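Local coordinates for protein peptidoglycan D,D-transpeptidase FtsI (Yersinia pestis, PDB 6SYN) that probably cross-links peptidoglycan during cell division as a class B penicillin-binding protein, and is a target of beta-lactam antibiotics, at residues A35-P40 with H105-S110; T14-I19 with S140-L145; K432-A437 with V463-N468. All coordinates share one frame; numbering follows the deposited sequence. Where two conformers were deposited one is given.

Contact 1: residues A35-P40 with H105-S110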
loop_
_atom_site.group_PDB
_atom_site.type_symbol
_atom_site.label_atom_id
_atom_site.label_comp_id
_atom_site.label_asym_id
_atom_site.label_seq_id
_atom_site.Cartn_x
_atom_site.Cartn_y
_atom_site.Cartn_z
ATOM N N ALA A 35 9.055 -15.670 -29.616
ATOM C CA ALA A 35 8.947 -14.202 -29.443
ATOM C C ALA A 35 9.535 -13.501 -30.671
ATOM O O ALA A 35 10.417 -14.088 -31.327
ATOM C CB ALA A 35 9.651 -13.775 -28.181
ATOM N N VAL A 36 9.052 -12.292 -30.961
ATOM C CA VAL A 36 9.515 -11.458 -32.104
ATOM C C VAL A 36 10.201 -10.220 -31.532
ATOM O O VAL A 36 9.552 -9.464 -30.782
ATOM C CB VAL A 36 8.368 -11.088 -33.064
ATOM C CG1 VAL A 36 8.844 -10.176 -34.187
ATOM C CG2 VAL A 36 7.701 -12.330 -33.636
ATOM N N TRP A 37 11.477 -10.046 -31.873
ATOM C CA TRP A 37 12.286 -8.869 -31.481
ATOM C C TRP A 37 12.929 -8.274 -32.731
ATOM O O TRP A 37 13.072 -8.996 -33.730
ATOM C CB TRP A 37 13.312 -9.246 -30.410
ATOM C CG TRP A 37 14.331 -10.263 -30.818
ATOM C CD1 TRP A 37 14.191 -11.621 -30.836
ATOM C CD2 TRP A 37 15.688 -9.999 -31.209
ATOM N NE1 TRP A 37 15.359 -12.215 -31.231
ATOM C CE2 TRP A 37 16.298 -11.245 -31.461
ATOM C CE3 TRP A 37 16.442 -8.833 -31.373
ATOM C CZ2 TRP A 37 17.622 -11.355 -31.882
ATOM C CZ3 TRP A 37 17.751 -8.942 -31.788
ATOM C CH2 TRP A 37 18.331 -10.186 -32.040
ATOM N N ALA A 38 13.219 -6.978 -32.685
ATOM C CA ALA A 38 13.941 -6.242 -33.741
ATOM C C ALA A 38 15.312 -5.859 -33.188
ATOM O O ALA A 38 15.395 -5.566 -31.979
ATOM C CB ALA A 38 13.147 -5.039 -34.181
ATOM N N ASP A 39 16.347 -5.945 -34.026
ATOM C CA ASP A 39 17.703 -5.393 -33.760
ATOM C C ASP A 39 17.721 -3.981 -34.327
ATOM O O ASP A 39 18.160 -3.786 -35.454
ATOM C CB ASP A 39 18.798 -6.248 -34.403
ATOM C CG ASP A 39 20.218 -5.797 -34.091
ATOM O OD1 ASP A 39 20.427 -4.584 -33.844
ATOM O OD2 ASP A 39 21.107 -6.665 -34.099
ATOM N N PRO A 40 17.249 -2.956 -33.586
ATOM C CA PRO A 40 16.974 -1.663 -34.204
ATOM C C PRO A 40 18.185 -1.124 -34.982
ATOM O O PRO A 40 17.973 -0.672 -36.079
ATOM C CB PRO A 40 16.573 -0.764 -33.024
ATOM C CG PRO A 40 16.118 -1.731 -31.955
ATOM C CD PRO A 40 17.003 -2.946 -32.135
ATOM N N HIS A 105 13.717 -10.805 -36.024
ATOM C CA HIS A 105 14.170 -12.094 -35.440
ATOM C C HIS A 105 13.012 -12.818 -34.742
ATOM O O HIS A 105 12.249 -12.166 -33.999
ATOM C CB HIS A 105 15.323 -11.867 -34.452
ATOM C CG HIS A 105 16.548 -11.257 -35.046
ATOM N ND1 HIS A 105 17.619 -12.016 -35.477
ATOM C CD2 HIS A 105 16.894 -9.966 -35.249
ATOM C CE1 HIS A 105 18.565 -11.221 -35.939
ATOM N NE2 HIS A 105 18.145 -9.959 -35.809
ATOM N N LEU A 106 12.907 -14.127 -34.980
ATOM C CA LEU A 106 12.172 -15.089 -34.119
ATOM C C LEU A 106 13.193 -15.801 -33.223
ATOM O O LEU A 106 14.290 -16.107 -33.725
ATOM C CB LEU A 106 11.417 -16.086 -35.005
ATOM C CG LEU A 106 10.018 -15.663 -35.459
ATOM C CD1 LEU A 106 9.013 -15.773 -34.321
ATOM C CD2 LEU A 106 10.019 -14.255 -36.037
ATOM N N ARG A 107 12.867 -16.016 -31.945
ATOM C CA ARG A 107 13.606 -16.952 -31.052
ATOM C C ARG A 107 12.636 -17.554 -30.027
ATOM O O ARG A 107 11.717 -16.840 -29.573
ATOM C CB ARG A 107 14.813 -16.278 -30.385
ATOM C CG ARG A 107 14.494 -15.232 -29.323
ATOM C CD ARG A 107 15.642 -15.045 -28.339
ATOM N NE ARG A 107 15.266 -14.219 -27.194
ATOM C CZ ARG A 107 15.881 -13.104 -26.801
ATOM N NH1 ARG A 107 16.940 -12.646 -27.450
ATOM N NH2 ARG A 107 15.433 -12.440 -25.746
ATOM N N GLN A 108 12.831 -18.839 -29.711
ATOM C CA GLN A 108 12.161 -19.547 -28.589
ATOM C C GLN A 108 12.807 -19.072 -27.284
ATOM O O GLN A 108 14.054 -19.040 -27.223
ATOM C CB GLN A 108 12.275 -21.061 -28.769
ATOM C CG GLN A 108 11.637 -21.543 -30.064
ATOM C CD GLN A 108 11.682 -23.039 -30.255
ATOM O OE1 GLN A 108 11.584 -23.812 -29.305
ATOM N NE2 GLN A 108 11.810 -23.457 -31.504
ATOM N N GLU A 109 11.993 -18.663 -26.309
ATOM C CA GLU A 109 12.458 -18.238 -24.961
ATOM C C GLU A 109 11.386 -18.602 -23.935
ATOM O O GLU A 109 10.338 -19.153 -24.334
ATOM C CB GLU A 109 12.777 -16.739 -24.924
ATOM C CG GLU A 109 11.599 -15.846 -25.280
ATOM C CD GLU A 109 11.885 -14.355 -25.214
ATOM O OE1 GLU A 109 12.564 -13.838 -26.123
ATOM O OE2 GLU A 109 11.434 -13.717 -24.244
ATOM N N SER A 110 11.664 -18.317 -22.664
ATOM C CA SER A 110 10.705 -18.425 -21.539
ATOM C C SER A 110 10.161 -17.022 -21.262
ATOM O O SER A 110 10.975 -16.102 -21.065
ATOM C CB SER A 110 11.354 -19.054 -20.330
ATOM O OG SER A 110 10.692 -18.677 -19.133
#
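Trp37 and His105 face each other on neighbouring antiparallel strands as a hydrogen-bonded pair, and their side chains form an offset stack. The six-membered ring of Trp37 and the imidazole have centroids 4.0 Å apart, and their planes differ by only 9°. Beneath the indole's five-membered ring the same histidine places CB, a CH-pi contact 3.4 Å from that ring's centroid. Trp37 reaches this position because CG sits between its backbone N and carbonyl carbon (chi1 62°), which lets the indole lie over the neighbouring strand. The opposite indole face is taken by Arg107. Its chain runs extended from CG to NE and brings CZ 4.8 Å from the five-membered ring centroid in a cation-pi contact, with the guanidinium plane turned 40° from the ring. Glu109, two residues further along the strand, fixes that guanidinium through a salt bridge from Arg107 NE to Glu109 OE1 (2.9 Å), the oxygen being met from above the carboxylate plane. Glu109 OE1 lies 3.6 Å from Ala35 CB. On the other face of the sheet Val36 CG2 meets Leu106 CD1 at 3.7 Å, and Ile96 of helix 90-97 covers both. The register rests on four backbone bonds: Ala35 and Arg107 exchange two, from Ala35 N to Arg107 O (2.9 Å) and from Arg107 N to Ala35 O (3.2 Å), and Trp37 and His105 exchange the other pair. Ala35, Trp37, His105 and Arg107 share one face, the indole between imidazole and guanidinium: cross-strand pairing on antiparallel strands 26-38 and 104-113 of the mixed sheet in the N-terminal, dimerisation-domain region.

Contact 2: residues T14-I19 with S140-L145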
loop_
_atom_site.group_PDB
_atom_site.type_symbol
_atom_site.label_atom_id
_atom_site.label_comp_id
_atom_site.label_asym_id
_atom_site.label_seq_id
_atom_site.Cartn_x
_atom_site.Cartn_y
_atom_site.Cartn_z
ATOM N N THR A 14 15.877 -17.365 -19.754
ATOM C CA THR A 14 15.670 -18.778 -19.321
ATOM C C THR A 14 14.639 -18.840 -18.185
ATOM O O THR A 14 14.431 -17.810 -17.514
ATOM C CB THR A 14 16.989 -19.423 -18.873
ATOM O OG1 THR A 14 17.335 -18.860 -17.607
ATOM C CG2 THR A 14 18.125 -19.224 -19.852
ATOM N N ALA A 15 14.049 -20.019 -17.962
ATOM C CA ALA A 15 12.962 -20.268 -16.985
ATOM C C ALA A 15 13.436 -19.942 -15.561
ATOM O O ALA A 15 14.616 -20.205 -15.243
ATOM C CB ALA A 15 12.478 -21.695 -17.097
ATOM N N ARG A 16 12.533 -19.379 -14.750
ATOM C CA ARG A 16 12.744 -18.984 -13.330
ATOM C C ARG A 16 11.798 -19.811 -12.452
ATOM O O ARG A 16 10.797 -20.328 -12.988
ATOM C CB ARG A 16 12.454 -17.489 -13.138
ATOM C CG ARG A 16 13.338 -16.552 -13.952
ATOM C CD ARG A 16 12.758 -15.151 -14.077
ATOM N NE ARG A 16 12.556 -14.496 -12.789
ATOM C CZ ARG A 16 13.509 -13.906 -12.067
ATOM N NH1 ARG A 16 14.763 -13.877 -12.493
ATOM N NH2 ARG A 16 13.207 -13.343 -10.909
ATOM N N GLY A 17 12.092 -19.918 -11.154
ATOM C CA GLY A 17 11.186 -20.517 -10.154
ATOM C C GLY A 17 9.815 -19.861 -10.192
ATOM O O GLY A 17 9.722 -18.729 -10.673
ATOM N N MET A 18 8.783 -20.545 -9.702
ATOM C CA MET A 18 7.379 -20.071 -9.793
ATOM C C MET A 18 6.987 -19.345 -8.499
ATOM O O MET A 18 7.165 -19.931 -7.404
ATOM C CB MET A 18 6.424 -21.243 -10.029
ATOM C CG MET A 18 5.079 -20.802 -10.537
ATOM S SD MET A 18 3.854 -22.107 -10.377
ATOM C CE MET A 18 3.400 -21.909 -8.655
ATOM N N ILE A 19 6.453 -18.124 -8.628
ATOM C CA ILE A 19 5.891 -17.335 -7.491
ATOM C C ILE A 19 4.390 -17.615 -7.412
ATOM O O ILE A 19 3.684 -17.368 -8.411
ATOM C CB ILE A 19 6.168 -15.825 -7.627
ATOM C CG1 ILE A 19 7.619 -15.537 -8.027
ATOM C CG2 ILE A 19 5.775 -15.114 -6.340
ATOM C CD1 ILE A 19 7.927 -14.075 -8.249
ATOM N N SER A 140 13.762 -8.801 -5.564
ATOM C CA SER A 140 14.038 -9.077 -4.127
ATOM C C SER A 140 14.519 -10.520 -3.905
ATOM O O SER A 140 15.362 -10.724 -3.015
ATOM C CB SER A 140 12.810 -8.781 -3.306
ATOM O OG SER A 140 13.074 -8.916 -1.921
ATOM N N PHE A 141 13.989 -11.478 -4.668
ATOM C CA PHE A 141 14.317 -12.925 -4.573
ATOM C C PHE A 141 14.952 -13.422 -5.882
ATOM O O PHE A 141 14.863 -14.639 -6.151
ATOM C CB PHE A 141 13.051 -13.729 -4.262
ATOM C CG PHE A 141 12.583 -13.651 -2.833
ATOM C CD1 PHE A 141 13.067 -14.536 -1.882
ATOM C CD2 PHE A 141 11.654 -12.703 -2.438
ATOM C CE1 PHE A 141 12.633 -14.474 -0.567
ATOM C CE2 PHE A 141 11.228 -12.636 -1.120
ATOM C CZ PHE A 141 11.717 -13.520 -0.187
ATOM N N ASP A 142 15.580 -12.537 -6.667
ATOM C CA ASP A 142 15.990 -12.846 -8.067
ATOM C C ASP A 142 16.886 -14.088 -8.086
ATOM O O ASP A 142 16.619 -14.981 -8.903
ATOM C CB ASP A 142 16.702 -11.681 -8.762
ATOM C CG ASP A 142 16.979 -11.947 -10.235
ATOM O OD1 ASP A 142 16.016 -12.259 -10.964
ATOM O OD2 ASP A 142 18.154 -11.853 -10.643
ATOM N N ARG A 143 17.902 -14.125 -7.217
ATOM C CA ARG A 143 18.945 -15.188 -7.166
ATOM C C ARG A 143 18.270 -16.526 -6.832
ATOM O O ARG A 143 18.472 -17.504 -7.585
ATOM C CB ARG A 143 20.026 -14.785 -6.158
ATOM C CG ARG A 143 21.125 -15.815 -5.957
ATOM C CD ARG A 143 22.303 -15.635 -6.896
ATOM N NE ARG A 143 23.266 -16.711 -6.693
ATOM C CZ ARG A 143 23.145 -17.951 -7.170
ATOM N NH1 ARG A 143 22.099 -18.296 -7.905
ATOM N NH2 ARG A 143 24.082 -18.847 -6.910
ATOM N N TRP A 144 17.497 -16.544 -5.744
ATOM C CA TRP A 144 16.632 -17.663 -5.285
ATOM C C TRP A 144 15.853 -18.256 -6.469
ATOM O O TRP A 144 15.849 -19.498 -6.623
ATOM C CB TRP A 144 15.707 -17.131 -4.182
ATOM C CG TRP A 144 14.629 -18.058 -3.719
ATOM C CD1 TRP A 144 13.335 -18.089 -4.150
ATOM C CD2 TRP A 144 14.730 -19.057 -2.690
ATOM N NE1 TRP A 144 12.628 -19.046 -3.473
ATOM C CE2 TRP A 144 13.457 -19.655 -2.569
ATOM C CE3 TRP A 144 15.768 -19.509 -1.868
ATOM C CZ2 TRP A 144 13.201 -20.683 -1.663
ATOM C CZ3 TRP A 144 15.513 -20.521 -0.970
ATOM C CH2 TRP A 144 14.247 -21.100 -0.872
ATOM N N LEU A 145 15.249 -17.394 -7.288
ATOM C CA LEU A 145 14.350 -17.776 -8.412
ATOM C C LEU A 145 15.155 -18.281 -9.620
ATOM O O LEU A 145 14.685 -19.228 -10.274
ATOM C CB LEU A 145 13.490 -16.562 -8.784
ATOM C CG LEU A 145 12.430 -16.173 -7.754
ATOM C CD1 LEU A 145 11.905 -14.768 -8.011
ATOM C CD2 LEU A 145 11.287 -17.173 -7.752
#
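Arg16 reaches across to the short helix 142-145 and pairs with Asp142 in a salt bridge, NH1 lying 2.6 Å from OD1. The bond is nearly along the C-O axis of the carboxylate, and OD1 lies in the guanidinium plane. The two planar groups are 16° apart, so the pairing is almost coplanar, and a weak second bond runs from Arg16 NH2 to the same Asp142 OD1 (3.0 Å). A bend at chi3 (60°) turns the arginine chain toward the helix, and Leu145 CB then lies over one face of the guanidinium. Leu145 CD1 stands 3.5 Å from Arg16 NH2, while its other methyl, CD2, packs on Ile19 CG1 at 4.0 Å. One residue along from the arginine, the Gly17 N-H donates to Leu145 O (2.8 Å). Because Leu145 ends the helix, the loop leading into strand 19-20 is here tied to a helix C-terminus. That strand pairs with 26-38 and 177-178 in the mixed sheet of the N-terminal region. A second shell holds the charged groups in place: Glu138 of helix 136-140 makes a salt bridge with Arg16 NH2, and the backbone N of Gly133 donates to Asp142 OD1. Further out, Gly17 O accepts a bond from Arg112 of strand 104-113, and Ser140 OG bonds to the carbonyl of Gly337 in the transpeptidase domain.

Contact 3: residues K432-A437 with V463-N468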
loop_
_atom_site.group_PDB
_atom_site.type_symbol
_atom_site.label_atom_id
_atom_site.label_comp_id
_atom_site.label_asym_id
_atom_site.label_seq_id
_atom_site.Cartn_x
_atom_site.Cartn_y
_atom_site.Cartn_z
ATOM N N LYS A 432 -22.228 -4.488 7.653
ATOM C CA LYS A 432 -23.491 -5.101 8.127
ATOM C C LYS A 432 -23.166 -6.438 8.808
ATOM O O LYS A 432 -22.603 -7.331 8.137
ATOM C CB LYS A 432 -24.477 -5.276 6.965
ATOM C CG LYS A 432 -24.975 -3.990 6.313
ATOM C CD LYS A 432 -25.820 -3.111 7.219
ATOM C CE LYS A 432 -26.361 -1.876 6.524
ATOM N NZ LYS A 432 -27.555 -2.169 5.696
ATOM N N GLY A 433 -23.485 -6.545 10.102
ATOM C CA GLY A 433 -23.413 -7.793 10.884
ATOM C C GLY A 433 -22.077 -7.968 11.584
ATOM O O GLY A 433 -21.855 -9.061 12.143
ATOM N N TYR A 434 -21.221 -6.942 11.565
ATOM C CA TYR A 434 -19.867 -6.957 12.178
ATOM C C TYR A 434 -19.630 -5.651 12.940
ATOM O O TYR A 434 -20.111 -4.588 12.487
ATOM C CB TYR A 434 -18.774 -7.113 11.118
ATOM C CG TYR A 434 -18.717 -8.450 10.420
ATOM C CD1 TYR A 434 -18.001 -9.510 10.949
ATOM C CD2 TYR A 434 -19.352 -8.643 9.201
ATOM C CE1 TYR A 434 -17.928 -10.730 10.295
ATOM C CE2 TYR A 434 -19.294 -9.858 8.537
ATOM C CZ TYR A 434 -18.578 -10.908 9.085
ATOM O OH TYR A 434 -18.518 -12.103 8.429
ATOM N N ARG A 435 -18.894 -5.749 14.050
ATOM C CA ARG A 435 -18.356 -4.611 14.839
ATOM C C ARG A 435 -16.931 -4.323 14.364
ATOM O O ARG A 435 -16.177 -5.299 14.141
ATOM C CB ARG A 435 -18.308 -4.955 16.330
ATOM C CG ARG A 435 -19.617 -5.463 16.917
ATOM C CD ARG A 435 -19.375 -6.229 18.205
ATOM N NE ARG A 435 -18.583 -5.481 19.174
ATOM C CZ ARG A 435 -18.007 -6.002 20.258
ATOM N NH1 ARG A 435 -18.120 -7.295 20.527
ATOM N NH2 ARG A 435 -17.314 -5.226 21.075
ATOM N N ILE A 436 -16.568 -3.044 14.226
ATOM C CA ILE A 436 -15.234 -2.622 13.707
ATOM C C ILE A 436 -14.655 -1.518 14.598
ATOM O O ILE A 436 -15.429 -0.710 15.132
ATOM C CB ILE A 436 -15.292 -2.191 12.222
ATOM C CG1 ILE A 436 -16.030 -0.867 12.007
ATOM C CG2 ILE A 436 -15.871 -3.299 11.355
ATOM C CD1 ILE A 436 -15.967 -0.367 10.582
ATOM N N ALA A 437 -13.329 -1.519 14.743
ATOM C CA ALA A 437 -12.530 -0.494 15.447
ATOM C C ALA A 437 -11.640 0.226 14.427
ATOM O O ALA A 437 -10.575 -0.320 14.056
ATOM C CB ALA A 437 -11.729 -1.141 16.548
ATOM N N VAL A 463 -9.326 -2.267 12.282
ATOM C CA VAL A 463 -9.171 -3.671 12.740
ATOM C C VAL A 463 -10.573 -4.287 12.750
ATOM O O VAL A 463 -11.536 -3.521 12.923
ATOM C CB VAL A 463 -8.476 -3.653 14.114
ATOM C CG1 VAL A 463 -9.315 -4.250 15.231
ATOM C CG2 VAL A 463 -7.102 -4.288 14.050
ATOM N N ALA A 464 -10.690 -5.596 12.518
ATOM C CA ALA A 464 -11.986 -6.313 12.507
ATOM C C ALA A 464 -11.765 -7.820 12.554
ATOM O O ALA A 464 -10.700 -8.300 12.172
ATOM C CB ALA A 464 -12.785 -5.935 11.289
ATOM N N PRO A 465 -12.744 -8.598 13.077
ATOM C CA PRO A 465 -13.864 -8.053 13.851
ATOM C C PRO A 465 -13.376 -7.474 15.187
ATOM O O PRO A 465 -12.383 -7.948 15.696
ATOM C CB PRO A 465 -14.790 -9.252 14.107
ATOM C CG PRO A 465 -14.327 -10.310 13.121
ATOM C CD PRO A 465 -12.845 -10.054 12.916
ATOM N N ALA A 466 -14.076 -6.481 15.736
ATOM C CA ALA A 466 -13.621 -5.732 16.932
ATOM C C ALA A 466 -13.785 -6.566 18.214
ATOM O O ALA A 466 -13.282 -6.119 19.259
ATOM C CB ALA A 466 -14.349 -4.419 17.028
ATOM N N SER A 467 -14.463 -7.717 18.150
ATOM C CA SER A 467 -14.621 -8.675 19.278
ATOM C C SER A 467 -13.320 -9.448 19.479
ATOM O O SER A 467 -12.975 -9.757 20.631
ATOM C CB SER A 467 -15.744 -9.636 19.021
ATOM O OG SER A 467 -16.982 -8.951 18.957
ATOM N N ASN A 468 -12.655 -9.741 18.364
ATOM C CA ASN A 468 -11.529 -10.696 18.227
ATOM C C ASN A 468 -10.864 -10.382 16.892
ATOM O O ASN A 468 -11.085 -11.085 15.909
ATOM C CB ASN A 468 -12.045 -12.135 18.316
ATOM C CG ASN A 468 -10.965 -13.167 18.556
ATOM O OD1 ASN A 468 -9.791 -12.840 18.712
ATOM N ND2 ASN A 468 -11.363 -14.424 18.606
#
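Ala437 and Val463 form an antiparallel hydrogen-bonded pair, CA to CA 5.4 Å, in which Val463 N gives a bond to Ala437 O (2.9 Å) and Ala437 N gives one to Val463 O (3.2 Å); beyond it strand 455-464 ends, the peptide bond before Pro465 being cis, and the type I turn from Pro465 to Asn468 returns to the incoming segment through a bond from Ala466 N to Arg435 O (2.9 Å). Ala466 CB points toward the other segment and lies 4.1 Å from Arg435 CB. On the sheet face shared by Ala437 and Val463, the methyl of Ala437 lies 4.2 Å from Val463 CG1, and Val413 and Met416 of helix 406-416 cover Ala437. Pro465 rests its CG 4.3 Å from Tyr434 CD1, in a loose oblique approach to the ring, and Leu503 of helix 492-505 touches both residues. Tyr434 OH is satisfied by the carbonyl of Ile508. Arg435, bent at chi3 (53°), carries its guanidinium over the turn so that Ser467 CA lies above one face. Its charge is paired with Glu417 through NH2, while Ser467 OG bonds to Asp511. The side chain of Ile436 is about 14 Å from the bound ligand, so it does not line the pocket. The contact marks the end of the pairing between strands 437-446 and 455-464, in the helix-flanked five-stranded antiparallel sheet of the penicillin-recognising transpeptidase fold; the former strand carries Thr440, Gly441 and Thr442 of the ligand pocket.

In the fold
Contacts 1 and 2 belong to the N-terminal region and touch where Ser110 packs on Ala15 and Thr14; contact 3 lies in the transpeptidase domain, with nearest atoms about 39 Å from contact 1 and about 25 Å from contact 2. Contact 1, far from the chain's centre, is partly buried, and its strand pairing carries aromatic and charged side chains. Contact 2 is buried, and combines a salt bridge and one backbone bond with the packing of a buried leucine, between a loop and a short helix. Contact 3, also buried, packs mainly small apolar groups and sends its polar side chains to outside partners. Backbone pairing of strands recurs in contacts 1 and 3, although in different sheets.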